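PDB 4RD8: uncharacterized protein from Legionella pneumophila subsp. pneumophila str. Philadelphia 1, which is of unknown function and represents the DUF5636 family, here as an all-helical, single-chain structure with no strand. Local coordinates for residues L129-Q134 with L183-G188; D169-N172 with F177-W180. The protein carries 3 engineered substitutions. All coordinates share one frame; numbering follows the deposited sequence.

How the contacts relate
Both contacts use helix 179-184: contact 2 sets its N-terminal end against the preceding loop, and contact 1 joins the chain around its far end to the start of helix 130-144. Their centres lie about 15 Å apart, contact 1 about 6 Å and contact 2 about 16 Å from the centre of the chain. Trp-180 bridges them. Its NE1 lies 3.1 Å from OD2 of Asp-185, a probable hydrogen bond, and its CZ2 approaches CD2 of His-131 to 3.8 Å in an edge-to-face pair. Lys-186 of contact 1 reaches back to contact 2, its NZ 3.6 Å from CZ of Phe-177, a cation-pi contact. No active site is known to which either contact could be tied.

Contact 1 of 2, residues L129-Q134 with L183-G188; sequences LTHAIQ and LIDKLG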
loop_
_atom_site.group_PDB
_atom_site.type_symbol
_atom_site.label_atom_id
_atom_site.label_comp_id
_atom_site.label_asym_id
_atom_site.label_seq_id
_atom_site.Cartn_x
_atom_site.Cartn_y
_atom_site.Cartn_z
ATOM N N LEU A 129 -9.040 2.392 -0.331
ATOM C CA LEU A 129 -8.088 1.293 -0.241
ATOM C C LEU A 129 -6.732 1.714 -0.768
ATOM O O LEU A 129 -6.003 0.889 -1.317
ATOM C CB LEU A 129 -8.574 0.097 -1.067
ATOM C CG LEU A 129 -9.956 -0.467 -0.738
ATOM C CD1 LEU A 129 -10.307 -1.586 -1.705
ATOM C CD2 LEU A 129 -10.004 -0.966 0.686
ATOM N N THR A 130 -6.393 2.991 -0.631
ATOM C CA THR A 130 -5.157 3.472 -1.246
ATOM C C THR A 130 -3.916 2.859 -0.594
ATOM O O THR A 130 -2.966 2.522 -1.286
ATOM C CB THR A 130 -5.063 5.014 -1.263
ATOM O OG1 THR A 130 -6.212 5.549 -1.926
ATOM C CG2 THR A 130 -3.818 5.461 -2.023
ATOM N N HIS A 131 -3.910 2.707 0.726
ATOM C CA HIS A 131 -2.762 2.074 1.376
ATOM C C HIS A 131 -2.637 0.617 0.935
ATOM O O HIS A 131 -1.531 0.123 0.705
ATOM C CB HIS A 131 -2.861 2.164 2.904
ATOM C CG HIS A 131 -2.657 3.541 3.447
ATOM N ND1 HIS A 131 -1.671 4.395 2.983
ATOM C CD2 HIS A 131 -3.297 4.212 4.437
ATOM C CE1 HIS A 131 -1.724 5.530 3.662
ATOM N NE2 HIS A 131 -2.701 5.446 4.541
ATOM N N ALA A 132 -3.770 -0.072 0.806
ATOM C CA ALA A 132 -3.754 -1.439 0.295
ATOM C C ALA A 132 -3.141 -1.474 -1.096
ATOM O O ALA A 132 -2.349 -2.365 -1.412
ATOM C CB ALA A 132 -5.169 -2.022 0.271
ATOM N N ILE A 133 -3.506 -0.498 -1.924
ATOM C CA ILE A 133 -2.948 -0.399 -3.272
ATOM C C ILE A 133 -1.441 -0.100 -3.270
ATOM O O ILE A 133 -0.699 -0.693 -4.058
ATOM C CB ILE A 133 -3.729 0.609 -4.147
ATOM C CG1 ILE A 133 -5.137 0.071 -4.414
ATOM C CG2 ILE A 133 -3.017 0.836 -5.466
ATOM C CD1 ILE A 133 -6.058 1.057 -5.111
ATOM N N GLN A 134 -0.985 0.798 -2.393
ATOM C CA GLN A 134 0.456 1.049 -2.256
ATOM C C GLN A 134 1.204 -0.248 -2.015
ATOM O O GLN A 134 2.206 -0.530 -2.677
ATOM C CB GLN A 134 0.751 2.026 -1.112
ATOM C CG GLN A 134 0.468 3.474 -1.465
ATOM C CD GLN A 134 0.358 4.345 -0.228
ATOM O OE1 GLN A 134 -0.187 3.915 0.795
ATOM N NE2 GLN A 134 0.875 5.565 -0.309
ATOM N N LEU A 183 7.014 6.506 4.413
ATOM C CA LEU A 183 6.905 5.589 3.287
ATOM C C LEU A 183 5.614 5.749 2.497
ATOM O O LEU A 183 5.653 5.857 1.276
ATOM C CB LEU A 183 7.029 4.136 3.751
ATOM C CG LEU A 183 8.420 3.778 4.279
ATOM C CD1 LEU A 183 8.503 2.281 4.525
ATOM C CD2 LEU A 183 9.511 4.246 3.315
ATOM N N ILE A 184 4.479 5.774 3.190
ATOM C CA ILE A 184 3.199 5.642 2.506
ATOM C C ILE A 184 2.127 6.600 2.993
ATOM O O ILE A 184 0.974 6.493 2.587
ATOM C CB ILE A 184 2.650 4.198 2.619
ATOM C CG1 ILE A 184 2.454 3.831 4.098
ATOM C CG2 ILE A 184 3.566 3.202 1.880
ATOM C CD1 ILE A 184 1.773 2.514 4.327
ATOM N N ASP A 185 2.481 7.531 3.877
ATOM C CA ASP A 185 1.487 8.495 4.355
ATOM C C ASP A 185 2.084 9.908 4.411
ATOM O O ASP A 185 1.778 10.689 5.316
ATOM C CB ASP A 185 0.943 8.066 5.727
ATOM C CG ASP A 185 -0.562 8.199 5.839
ATOM O OD1 ASP A 185 -1.209 8.610 4.860
ATOM O OD2 ASP A 185 -1.110 7.872 6.917
ATOM N N LYS A 186 2.927 10.221 3.425
ATOM C CA LYS A 186 3.672 11.490 3.404
ATOM C C LYS A 186 2.898 12.561 2.650
ATOM O O LYS A 186 3.233 12.914 1.516
ATOM C CB LYS A 186 5.059 11.305 2.769
ATOM C CG LYS A 186 6.090 12.365 3.162
ATOM C CD LYS A 186 6.351 12.339 4.678
ATOM C CE LYS A 186 7.429 13.339 5.094
ATOM N NZ LYS A 186 6.977 14.757 5.031
ATOM N N LEU A 187 1.860 13.083 3.296
ATOM C CA LEU A 187 1.000 14.088 2.692
ATOM C C LEU A 187 1.812 15.294 2.248
ATOM O O LEU A 187 2.721 15.735 2.957
ATOM C CB LEU A 187 -0.072 14.531 3.681
ATOM C CG LEU A 187 -1.071 13.446 4.065
ATOM C CD1 LEU A 187 -2.199 14.036 4.904
ATOM C CD2 LEU A 187 -1.624 12.809 2.813
ATOM N N GLY A 188 1.492 15.806 1.066
ATOM C CA GLY A 188 2.183 16.959 0.529
ATOM C C GLY A 188 3.159 16.619 -0.582
ATOM O O GLY A 188 3.514 17.491 -1.374
HETATM O O HOH W 1 -4.290 6.721 6.390
#
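This is a buried polar contact near the middle of the helical fold, where His-131 and Gln-134 near the start of helix 130-144 meet Ile-184 and Asp-185, where the chain of helix 179-184 runs on into a loop. The Gln-134 amide links the two segments. Its NE2 donates to the backbone O of Ile-184 at 3.0 Å, approaching from outside the carbonyl plane by 32°. The same amide offers its oxygen back to its own helix: ND1 of His-131 donates to OE1 of Gln-134 at 2.7 Å in a nearly straight bond of 168°. With the oxygen and the nitrogen both engaged, the flip of the amide is fixed; ND1 is the donor in this bond, consistent with a proton there. The CG of Gln-134 lies anti to its carbonyl carbon (chi1 -77°), and the extended chain beyond carries the amide across to the other segment. There OE1 also rests 3.4 Å from CB of Ile-184, a plain packing contact.

The imidazole of His-131 presents its edge. CE1 sits between O of Ile-184, 3.1 Å away, and OD1 of Asp-185 at 3.3 Å, both near the ring plane, the carboxylate almost perpendicular to the ring. Water 1 continues the edge, 2.8 Å from NE2 of His-131, and gives a weak bond to OD2 of Asp-185. The carboxylate's main partner is Arg-122, which forms a salt bridge with OD1; Trp-180 is the other neighbour of OD2. The salt bridge probably steadies a negative charge beside the histidine.

Ser-192 supplies a second acceptor for NE2 of Gln-134. Helix 195-204 packs on Gln-134 and Asp-185, helix 25-38 meets Leu-183 and Ile-184, and helix 69-85 lies against Leu-129, Ala-132 and Ile-133.

Contact 2 of 2, residues D169-N172 with F177-W180; sequences DSSN and FTCW
The backbone N of Cys-179 donates to O of Ser-170 at 2.9 Å, practically straight at 179°, joining the loop 169-172 to the first turn of helix 179-184. This is a helix N-terminus with Thr-178 as N-cap: its OG1 accepts from the backbone N of Asp-181, while the loop carbonyl takes up the N-H of Cys-179. Two of the amides at this helix end are thus held by different means, one by the capping hydroxyl and one by the chain that leads up to the helix.

The cap depends on the threonine's rotation. With chi1 63°, OG1 sits between the backbone N and the carbonyl carbon, turned to the helix, which leaves CG2 to face the loop. That methyl meets the Ser-171 hydroxyl, OG to CG2 3.3 Å, a tight contact of a polar atom with a carbon. One residue back in the loop and one residue on in the helix, CB of Ser-170 packs on CB of Cys-179 at 3.7 Å. The hydroxyl of Ser-170 turns to the backbone oxygens of Lys-164 and His-167, which compete for its one proton, tying this loop to the chain just before it. Leu-165 packs on Cys-179, and Leu-17 and Leu-21 on Ser-170, so both residues are buried.

Water extends the joint at two points. Water 2 accepts from the backbone N of Trp-180 at 2.9 Å and lies close to the Ser-170 carbonyl, next to the direct bond. Farther toward Phe-177, water 3 bridges the two segments, 2.6 Å from O of Asn-172 and 2.7 Å from O of Phe-177.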
loop_
_atom_site.group_PDB
_atom_site.type_symbol
_atom_site.label_atom_id
_atom_site.label_comp_id
_atom_site.label_asym_id
_atom_site.label_seq_id
_atom_site.Cartn_x
_atom_site.Cartn_y
_atom_site.Cartn_z
ATOM N N ASP A 169 9.542 1.079 17.603
ATOM C CA ASP A 169 10.873 1.427 17.094
ATOM C C ASP A 169 10.817 2.184 15.774
ATOM O O ASP A 169 11.808 2.790 15.365
ATOM C CB ASP A 169 11.727 0.171 16.878
ATOM C CG ASP A 169 12.283 -0.396 18.161
ATOM O OD1 ASP A 169 12.188 0.266 19.217
ATOM O OD2 ASP A 169 12.844 -1.511 18.102
ATOM N N SER A 170 9.673 2.147 15.097
ATOM C CA SER A 170 9.528 2.917 13.860
ATOM C C SER A 170 8.709 4.197 14.065
ATOM O O SER A 170 8.178 4.772 13.109
ATOM C CB SER A 170 8.954 2.054 12.723
ATOM O OG SER A 170 7.645 1.627 13.025
ATOM N N SER A 171 8.618 4.636 15.321
ATOM C CA SER A 171 7.965 5.897 15.675
ATOM C C SER A 171 8.834 6.732 16.610
ATOM O O SER A 171 8.397 7.093 17.696
ATOM C CB SER A 171 6.591 5.639 16.321
ATOM O OG SER A 171 5.666 5.151 15.354
ATOM N N ASN A 172 10.064 7.027 16.180
ATOM C CA ASN A 172 10.984 7.888 16.923
ATOM C C ASN A 172 10.300 9.214 17.265
ATOM O O ASN A 172 9.873 9.937 16.366
ATOM C CB ASN A 172 12.230 8.149 16.063
ATOM C CG ASN A 172 13.341 8.839 16.818
ATOM O OD1 ASN A 172 13.100 9.704 17.662
ATOM N ND2 ASN A 172 14.580 8.463 16.508
ATOM N N PHE A 177 7.366 12.579 11.931
ATOM C CA PHE A 177 6.796 11.562 11.061
ATOM C C PHE A 177 7.243 10.171 11.495
ATOM O O PHE A 177 8.396 9.980 11.877
ATOM C CB PHE A 177 7.220 11.821 9.611
ATOM C CG PHE A 177 6.984 13.230 9.166
ATOM C CD1 PHE A 177 5.722 13.639 8.763
ATOM C CD2 PHE A 177 8.015 14.163 9.182
ATOM C CE1 PHE A 177 5.499 14.959 8.370
ATOM C CE2 PHE A 177 7.795 15.472 8.789
ATOM C CZ PHE A 177 6.537 15.870 8.380
ATOM N N THR A 178 6.325 9.208 11.433
ATOM C CA THR A 178 6.661 7.809 11.680
ATOM C C THR A 178 7.189 7.205 10.388
ATOM O O THR A 178 7.063 7.812 9.323
ATOM C CB THR A 178 5.440 6.992 12.136
ATOM O OG1 THR A 178 4.457 6.967 11.088
ATOM C CG2 THR A 178 4.822 7.605 13.386
ATOM N N CYS A 179 7.786 6.020 10.475
ATOM C CA CYS A 179 8.253 5.340 9.272
ATOM C C CYS A 179 7.068 5.041 8.349
ATOM O O CYS A 179 7.189 5.107 7.120
ATOM C CB CYS A 179 8.981 4.044 9.639
ATOM S SG CYS A 179 10.039 3.371 8.315
ATOM N N TRP A 180 5.931 4.701 8.945
ATOM C CA TRP A 180 4.694 4.551 8.181
ATOM C C TRP A 180 4.439 5.824 7.367
ATOM O O TRP A 180 4.252 5.757 6.154
ATOM C CB TRP A 180 3.531 4.267 9.126
ATOM C CG TRP A 180 2.165 4.342 8.498
ATOM C CD1 TRP A 180 1.430 5.473 8.252
ATOM C CD2 TRP A 180 1.351 3.237 8.090
ATOM N NE1 TRP A 180 0.224 5.136 7.692
ATOM C CE2 TRP A 180 0.146 3.770 7.583
ATOM C CE3 TRP A 180 1.530 1.850 8.094
ATOM C CZ2 TRP A 180 -0.882 2.961 7.083
ATOM C CZ3 TRP A 180 0.512 1.046 7.601
ATOM C CH2 TRP A 180 -0.680 1.604 7.104
HETATM O O HOH W 2 5.808 3.642 11.603
HETATM O O HOH W 3 8.267 9.197 14.421
#